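Local structure of beta-galactosidase (3TTY) at residues 504-507 against 508-511. The protein hydrolyses beta-D-galactosides, releasing galactose, and folds as a TIM-barrel glycoside hydrolase that assembles as a trimer. Residues are numbered along the deposited sequence; the frame is centred on the assembly and turned at random.
Sequences GELR and NVMG
Met510 meets Leu506 across the turn that leads from the 3-10 segment 505-506 into helix 507-510, and the pair illustrates how one carbonyl oxygen can take an N-H and still be bordered by carbon from two side chains. Met510 N donates to Leu506 O at 3.0 Å, the i to i+4 bond of an alpha turn, with an N-H...O angle of 150°. The methionine side chain sets out beside the same oxygen: CB lies 3.3 Å from Leu506 O. With CG set beside the backbone N (chi1 -61°), that next carbon comes 3.1 Å from Leu506 O and also packs on Leu506 CB at 4.1 Å. Bends at the following two torsions then carry SD and CE away from the turn, toward the sheet. Val509 CG1 approaches Leu506 O as well, at 3.4 Å, and the same methyl lies against Leu506 CD2.

One residue earlier a water takes the place of the direct bond, accepting from Val509 N and donating to Glu505 O (2.7 Å), and overlapping the turn in which Arg507 N donates to Gly504 O. At the far end Gly511 N reaches Arg507 O at 2.9 Å, and Gly511, with positive phi, is where the chain leaves helical geometry. Arg507 itself extends outward to a salt bridge with Glu553 and a cation-pi contact with Trp513.

Within the trimerisation domain, Met510 rests on Phe482 and Thr484 of strand 481-485 and on Ser582 and Tyr584 of strand 580-585, while Val509 touches Glu473 of helix 468-477; the little helix thus lies against two adjacent parallel strands of the mixed sheet.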
loop_
_atom_site.group_PDB
_atom_site.type_symbol
_atom_site.label_atom_id
_atom_site.label_comp_id
_atom_site.label_asym_id
_atom_site.label_seq_id
_atom_site.Cartn_x
_atom_site.Cartn_y
_atom_site.Cartn_z
ATOM N N GLY A 504 16.333 33.926 -6.561
ATOM C CA GLY A 504 15.649 35.014 -5.877
ATOM C C GLY A 504 16.547 35.873 -5.012
ATOM O O GLY A 504 17.428 36.540 -5.532
ATOM N N GLU A 505 16.324 35.863 -3.700
ATOM C CA GLU A 505 17.101 36.709 -2.795
ATOM C C GLU A 505 18.573 36.294 -2.717
ATOM O O GLU A 505 19.411 37.061 -2.249
ATOM C CB GLU A 505 16.482 36.727 -1.392
ATOM C CG GLU A 505 14.993 37.099 -1.370
ATOM C CD GLU A 505 14.436 37.234 0.041
ATOM O OE1 GLU A 505 15.165 37.742 0.919
ATOM O OE2 GLU A 505 13.270 36.835 0.276
ATOM N N LEU A 506 18.883 35.081 -3.169
ATOM C CA LEU A 506 20.256 34.578 -3.136
ATOM C C LEU A 506 20.965 34.759 -4.485
ATOM O O LEU A 506 22.103 34.318 -4.653
ATOM C CB LEU A 506 20.287 33.094 -2.731
ATOM C CG LEU A 506 19.738 32.695 -1.358
ATOM C CD1 LEU A 506 19.713 31.189 -1.206
ATOM C CD2 LEU A 506 20.554 33.324 -0.248
ATOM N N ARG A 507 20.294 35.405 -5.439
ATOM C CA ARG A 507 20.830 35.531 -6.798
ATOM C C ARG A 507 22.124 36.350 -6.845
ATOM O O ARG A 507 23.076 35.979 -7.520
ATOM C CB ARG A 507 19.786 36.107 -7.758
ATOM C CG ARG A 507 20.276 36.286 -9.195
ATOM C CD ARG A 507 19.116 36.678 -10.120
ATOM N NE ARG A 507 19.513 36.861 -11.518
ATOM C CZ ARG A 507 18.652 37.141 -12.498
ATOM N NH1 ARG A 507 17.353 37.255 -12.234
ATOM N NH2 ARG A 507 19.077 37.300 -13.747
ATOM N N ASN A 508 22.172 37.442 -6.098
ATOM C CA ASN A 508 23.357 38.276 -6.095
ATOM C C ASN A 508 24.554 37.585 -5.473
ATOM O O ASN A 508 25.657 37.629 -6.017
ATOM C CB ASN A 508 23.099 39.595 -5.367
ATOM C CG ASN A 508 22.167 40.499 -6.130
ATOM O OD1 ASN A 508 22.193 40.544 -7.372
ATOM N ND2 ASN A 508 21.325 41.232 -5.397
ATOM N N VAL A 509 24.345 36.959 -4.322
ATOM C CA VAL A 509 25.464 36.377 -3.612
ATOM C C VAL A 509 25.977 35.134 -4.341
ATOM O O VAL A 509 27.173 34.853 -4.317
ATOM C CB VAL A 509 25.138 36.069 -2.140
ATOM C CG1 VAL A 509 24.128 34.926 -2.027
ATOM C CG2 VAL A 509 26.418 35.737 -1.404
ATOM N N MET A 510 25.081 34.415 -5.014
ATOM C CA MET A 510 25.476 33.204 -5.728
ATOM C C MET A 510 26.048 33.516 -7.114
ATOM O O MET A 510 26.836 32.744 -7.640
ATOM C CB MET A 510 24.310 32.219 -5.831
ATOM C CG MET A 510 23.777 31.728 -4.483
ATOM S SD MET A 510 25.048 31.235 -3.293
ATOM C CE MET A 510 25.887 29.948 -4.219
ATOM N N GLY A 511 25.640 34.641 -7.697
ATOM C CA GLY A 511 26.184 35.109 -8.967
ATOM C C GLY A 511 25.753 34.282 -10.159
ATOM O O GLY A 511 26.431 34.257 -11.195
HETATM O O HOH W 1 22.022 37.650 -2.687
#